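Local structure of fluvirucin B1 DH domain from module 1 (Actinomadura vulgaris, 6OBV) at residues A153-P158 / G254-A259; I281-T284 / P288-G291. The protein probably dehydrates the beta-hydroxyacyl intermediate made by module 1 of the fluvirucin B1 polyketide synthase, leaving a carbon-carbon double bond in the growing chain. All coordinates share one frame; numbering follows the deposited sequence.

Interaction 1. Residues A153-P158 / G254-A259; sequences ATSSTP and GVELLA
Glu256 reaches out from its strand and sets its carboxylate against Ser156 N and the CB atoms of Ser155 and Ser156. The one hydrogen bond between the two segments runs from Ser156 N to Glu256 OE1, 3.0 Å long and with an angle of 157° at the hydrogen. The amide does not lie in the plane of the carboxylate but comes at OE1 from above it, 35° out. Glu256 OE1 also lies 3.2 Å from Ser156 CB, and Glu256 OE2 sits 3.2 Å from Ser155 CB. The carboxylate therefore spans two consecutive residues, touching them through carbon as well as nitrogen, and the hydroxyls are not what it holds.

Those hydroxyls turn to their own chain. Ser156 OG, swung opposite its own backbone N (chi1 179°), bonds to Thr157 O at 3.3 Å, and Ser155 OG makes a weak bond to Ala153 O. One residue back, Thr154 OG1 bonds to Thr152 OG1 at the end of the preceding strand. On the other side of the contact, the glutamate stays extended beyond CG, which carries the acid the full length of its chain to a loop whose nearest CA, that of Ser155, is still 7.4 Å from Glu256 CA. The contact is small, 147 Å² in all, and lies at the surface, with that single hydrogen bond across it.

Behind the glutamate the strand is hydrogen-bonded on both flanks, Val255 with Leu98 and Glu256 with Gly291. Gly254 and Val255 both face Leu98 in a G1 beta bulge. Strand 247-257 thus runs between strands 97-103 and 288-299, while segment 153-158 starts the long loop that leaves strand 144-152 for strand 171-173.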
ATOM      1  N   ALA A 153       3.420   5.350 -22.248  1.00 38.05           N
ATOM      2  CA  ALA A 153       3.885   4.153 -22.933  1.00 34.56           C
ATOM      3  C   ALA A 153       4.581   4.476 -24.245  1.00 43.00           C
ATOM      4  O   ALA A 153       5.225   3.592 -24.822  1.00 52.59           O
ATOM      5  CB  ALA A 153       2.723   3.198 -23.189  1.00 35.82           C
ATOM      6  N   THR A 154       4.476   5.717 -24.717  1.00 42.84           N
ATOM      7  CA  THR A 154       5.077   6.117 -25.982  1.00 49.18           C
ATOM      8  C   THR A 154       6.598   6.045 -25.892  1.00 52.52           C
ATOM      9  O   THR A 154       7.214   6.710 -25.050  1.00 50.17           O
ATOM     10  CB  THR A 154       4.637   7.531 -26.361  1.00 50.89           C
ATOM     11  OG1 THR A 154       3.280   7.742 -25.954  1.00 52.68           O
ATOM     12  CG2 THR A 154       4.730   7.721 -27.863  1.00 51.81           C
ATOM     13  N   SER A 155       7.203   5.241 -26.760  1.00 57.43           N
ATOM     14  CA  SER A 155       8.648   5.136 -26.862  1.00 59.04           C
ATOM     15  C   SER A 155       9.157   5.986 -28.016  1.00 64.29           C
ATOM     16  O   SER A 155       8.475   6.172 -29.028  1.00 64.47           O
ATOM     17  CB  SER A 155       9.084   3.684 -27.061  1.00 61.63           C
ATOM     18  OG  SER A 155       8.288   2.805 -26.287  1.00 64.79           O
ATOM     19  N   SER A 156      10.365   6.513 -27.840  1.00 69.17           N
ATOM     20  CA  SER A 156      11.064   7.180 -28.924  1.00 77.17           C
ATOM     21  C   SER A 156      11.741   6.151 -29.815  1.00 86.94           C
ATOM     22  O   SER A 156      12.243   5.130 -29.333  1.00 87.61           O
ATOM     23  CB  SER A 156      12.105   8.149 -28.372  1.00 76.40           C
ATOM     24  OG  SER A 156      12.807   8.777 -29.426  1.00 81.73           O
ATOM     25  N   THR A 157      11.736   6.415 -31.120  1.00 95.80           N
ATOM     26  CA  THR A 157      12.530   5.614 -32.039  1.00 99.60           C
ATOM     27  C   THR A 157      14.002   5.741 -31.654  1.00100.39           C
ATOM     28  O   THR A 157      14.496   6.866 -31.485  1.00 94.01           O
ATOM     29  CB  THR A 157      12.307   6.064 -33.484  1.00102.54           C
ATOM     30  OG1 THR A 157      12.150   7.489 -33.521  1.00104.61           O
ATOM     31  CG2 THR A 157      11.063   5.404 -34.074  1.00100.19           C
ATOM     32  N   PRO A 158      14.724   4.632 -31.485  1.00108.47           N
ATOM     33  CA  PRO A 158      16.047   4.696 -30.850  1.00112.09           C
ATOM     34  C   PRO A 158      17.056   5.462 -31.696  1.00116.32           C
ATOM     35  O   PRO A 158      16.924   5.602 -32.914  1.00120.59           O
ATOM     36  CB  PRO A 158      16.452   3.223 -30.707  1.00114.42           C
ATOM     37  CG  PRO A 158      15.189   2.440 -30.905  1.00114.51           C
ATOM     38  CD  PRO A 158      14.343   3.254 -31.831  1.00113.02           C
ATOM     39  N   GLY A 254      11.746  12.742 -21.221  1.00 29.49           N
ATOM     40  CA  GLY A 254      11.985  11.681 -22.178  1.00 28.06           C
ATOM     41  C   GLY A 254      13.045  10.731 -21.685  1.00 29.58           C
ATOM     42  O   GLY A 254      14.071  10.563 -22.344  1.00 37.30           O
ATOM     43  N   VAL A 255      12.828  10.126 -20.518  1.00 24.95           N
ATOM     44  CA  VAL A 255      13.763   9.162 -19.944  1.00 22.76           C
ATOM     45  C   VAL A 255      13.253   7.774 -20.292  1.00 26.77           C
ATOM     46  O   VAL A 255      12.183   7.357 -19.836  1.00 25.95           O
ATOM     47  CB  VAL A 255      13.917   9.344 -18.430  1.00 20.91           C
ATOM     48  CG1 VAL A 255      14.907   8.312 -17.871  1.00 24.25           C
ATOM     49  CG2 VAL A 255      14.410  10.737 -18.125  1.00 22.01           C
ATOM     50  N   GLU A 256      14.003   7.069 -21.129  1.00 32.28           N
ATOM     51  CA  GLU A 256      13.717   5.685 -21.462  1.00 35.24           C
ATOM     52  C   GLU A 256      14.857   4.808 -20.983  1.00 32.92           C
ATOM     53  O   GLU A 256      16.022   5.033 -21.336  1.00 24.63           O
ATOM     54  CB  GLU A 256      13.541   5.483 -22.963  1.00 42.43           C
ATOM     55  CG  GLU A 256      12.124   5.595 -23.437  1.00 52.78           C
ATOM     56  CD  GLU A 256      12.028   5.550 -24.934  1.00 57.25           C
ATOM     57  OE1 GLU A 256      12.291   6.593 -25.571  1.00 62.02           O
ATOM     58  OE2 GLU A 256      11.696   4.473 -25.469  1.00 60.42           O
ATOM     59  N   LEU A 257      14.514   3.788 -20.219  1.00 28.59           N
ATOM     60  CA  LEU A 257      15.449   2.729 -19.891  1.00 32.67           C
ATOM     61  C   LEU A 257      15.254   1.593 -20.895  1.00 37.27           C
ATOM     62  O   LEU A 257      14.188   0.970 -20.950  1.00 38.61           O
ATOM     63  CB  LEU A 257      15.245   2.279 -18.456  1.00 26.64           C
ATOM     64  CG  LEU A 257      16.295   1.309 -17.986  1.00 30.78           C
ATOM     65  CD1 LEU A 257      17.597   2.054 -17.825  1.00 30.59           C
ATOM     66  CD2 LEU A 257      15.799   0.765 -16.688  1.00 36.25           C
ATOM     67  N   LEU A 258      16.278   1.345 -21.714  1.00 36.90           N
ATOM     68  CA  LEU A 258      16.192   0.348 -22.773  1.00 38.59           C
ATOM     69  C   LEU A 258      16.825  -0.994 -22.411  1.00 37.69           C
ATOM     70  O   LEU A 258      16.517  -1.996 -23.064  1.00 44.36           O
ATOM     71  CB  LEU A 258      16.848   0.886 -24.052  1.00 38.16           C
ATOM     72  CG  LEU A 258      16.385   2.276 -24.497  1.00 39.62           C
ATOM     73  CD1 LEU A 258      17.076   2.689 -25.773  1.00 46.78           C
ATOM     74  CD2 LEU A 258      14.867   2.280 -24.690  1.00 37.53           C
ATOM     75  N   ALA A 259      17.708  -1.037 -21.409  1.00 35.61           N
ATOM     76  CA  ALA A 259      18.353  -2.276 -20.983  1.00 36.03           C
ATOM     77  C   ALA A 259      18.691  -2.150 -19.507  1.00 29.69           C
ATOM     78  O   ALA A 259      19.284  -1.152 -19.102  1.00 33.56           O
ATOM     79  CB  ALA A 259      19.624  -2.560 -21.801  1.00 33.58           C
TER

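Interaction 2. Residues I281-T284 / P288-G291; sequences ITDT and PVAG
A classic beta bulge interrupts the hairpin of strands 277-282 and 288-299 close to its turn: Val289 and Ala290 both face Ile281. Ile281 N gives a bond of 2.7 Å to Ala290 O, and Ile281 O takes two in return, from Val289 N at 2.9 Å and Ala290 N at 3.2 Å. Both donors come from the same face of the carbonyl plane, the second farther above it (38° out). The extra residue shifts the register by one, and Thr282 then faces Pro288 as a non-hydrogen-bonded pair.

Val289 also packs through its side chain. Its CG1, opposite the backbone N (chi1 171°), lies 4.0 Å from Ile281 CG2, and its CG2 fits against the Thr282–Asp283 peptide, 3.4 Å from Asp283 N. Nearer the turn, one water donates to both Asp283 OD2 (2.7 Å) and Pro288 O (2.8 Å), while Asp283 OD1 is hydrogen-bonded to Ala287 N and Thr285 OG1.

Both aspartate oxygens are thus engaged, OD1 within the turn and OD2 with Pro288 O through the water, and the doubly gripped carbonyl of Ile281 lets the bulge keep its peptide donors paired despite the inserted residue.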
ATOM      1  N   ILE A 281      22.952   6.660 -23.446  1.00 28.63           N
ATOM      2  CA  ILE A 281      23.803   5.776 -22.678  1.00 29.03           C
ATOM      3  C   ILE A 281      23.776   4.426 -23.368  1.00 38.29           C
ATOM      4  O   ILE A 281      22.704   3.929 -23.739  1.00 42.04           O
ATOM      5  CB  ILE A 281      23.325   5.713 -21.217  1.00 25.68           C
ATOM      6  CG1 ILE A 281      23.474   7.099 -20.587  1.00 32.52           C
ATOM      7  CG2 ILE A 281      24.103   4.721 -20.401  1.00 27.51           C
ATOM      8  CD1 ILE A 281      22.847   7.195 -19.235  1.00 27.49           C
ATOM      9  N   THR A 282      24.954   3.866 -23.597  1.00 37.23           N
ATOM     10  CA  THR A 282      25.086   2.571 -24.235  1.00 37.72           C
ATOM     11  C   THR A 282      25.912   1.682 -23.326  1.00 30.29           C
ATOM     12  O   THR A 282      26.498   2.146 -22.353  1.00 31.64           O
ATOM     13  CB  THR A 282      25.757   2.695 -25.602  1.00 38.51           C
ATOM     14  OG1 THR A 282      26.912   3.535 -25.469  1.00 35.12           O
ATOM     15  CG2 THR A 282      24.793   3.298 -26.595  1.00 40.51           C
ATOM     16  N   ASP A 283      25.963   0.393 -23.646  1.00 40.56           N
ATOM     17  CA  ASP A 283      26.831  -0.486 -22.883  1.00 39.18           C
ATOM     18  C   ASP A 283      28.178  -0.600 -23.604  1.00 43.39           C
ATOM     19  O   ASP A 283      28.387  -0.030 -24.677  1.00 34.16           O
ATOM     20  CB  ASP A 283      26.139  -1.830 -22.623  1.00 36.29           C
ATOM     21  CG  ASP A 283      25.742  -2.574 -23.898  1.00 41.58           C
ATOM     22  OD1 ASP A 283      26.418  -2.436 -24.948  1.00 43.54           O
ATOM     23  OD2 ASP A 283      24.746  -3.328 -23.833  1.00 38.25           O
ATOM     24  N   THR A 284      29.123  -1.315 -22.997  1.00 46.59           N
ATOM     25  CA  THR A 284      30.480  -1.326 -23.534  1.00 46.00           C
ATOM     26  C   THR A 284      30.589  -2.058 -24.857  1.00 42.89           C
ATOM     27  O   THR A 284      31.699  -2.174 -25.382  1.00 45.55           O
ATOM     28  CB  THR A 284      31.457  -1.941 -22.532  1.00 50.96           C
ATOM     29  OG1 THR A 284      31.046  -3.278 -22.215  1.00 52.34           O
ATOM     30  CG2 THR A 284      31.519  -1.086 -21.258  1.00 49.64           C
ATOM     31  N   PRO A 288      22.068  -0.154 -26.808  1.00 40.14           N
ATOM     32  CA  PRO A 288      21.359   0.875 -26.030  1.00 40.66           C
ATOM     33  C   PRO A 288      21.158   0.464 -24.578  1.00 40.64           C
ATOM     34  O   PRO A 288      20.948  -0.706 -24.261  1.00 41.40           O
ATOM     35  CB  PRO A 288      20.016   1.012 -26.758  1.00 43.17           C
ATOM     36  CG  PRO A 288      20.234   0.395 -28.128  1.00 45.06           C
ATOM     37  CD  PRO A 288      21.257  -0.675 -27.926  1.00 43.55           C
ATOM     38  N   VAL A 289      21.241   1.444 -23.683  1.00 40.13           N
ATOM     39  CA  VAL A 289      20.955   1.246 -22.267  1.00 37.14           C
ATOM     40  C   VAL A 289      19.884   2.215 -21.781  1.00 37.77           C
ATOM     41  O   VAL A 289      18.884   1.807 -21.187  1.00 36.73           O
ATOM     42  CB  VAL A 289      22.235   1.368 -21.404  1.00 34.71           C
ATOM     43  CG1 VAL A 289      21.872   1.378 -19.926  1.00 30.73           C
ATOM     44  CG2 VAL A 289      23.184   0.216 -21.691  1.00 33.31           C
ATOM     45  N   ALA A 290      20.077   3.506 -22.028  1.00 36.73           N
ATOM     46  CA  ALA A 290      19.090   4.494 -21.629  1.00 33.51           C
ATOM     47  C   ALA A 290      19.253   5.709 -22.517  1.00 34.31           C
ATOM     48  O   ALA A 290      20.325   5.943 -23.090  1.00 30.75           O
ATOM     49  CB  ALA A 290      19.230   4.893 -20.155  1.00 26.55           C
ATOM     50  N   GLY A 291      18.172   6.458 -22.642  1.00 31.76           N
ATOM     51  CA  GLY A 291      18.210   7.746 -23.314  1.00 26.04           C
ATOM     52  C   GLY A 291      17.523   8.761 -22.435  1.00 28.12           C
ATOM     53  O   GLY A 291      16.487   8.482 -21.834  1.00 37.88           O
TER
HETATM   54  O   HOH W   1      22.077  -3.179 -23.813  1.00 36.48           O

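Interactions 1 and 2 have their centres 11 Å apart and meet along neighbouring antiparallel strands, 247-257 and 288-299. Their second segments are joined directly by probable backbone hydrogen bonds: Leu258 N to Val289 O, 2.7 Å, and Gly291 N to Glu256 O, 2.9 Å. Both segments of interaction 1 precede those of interaction 2 in the sequence. One ties a surface loop onto the end of an interior strand through a side chain; the other is a local hairpin closing the next strand pair. Both lie at the ends of adjacent strands, consistent with the double-hotdog fold known for polyketide synthase dehydratases.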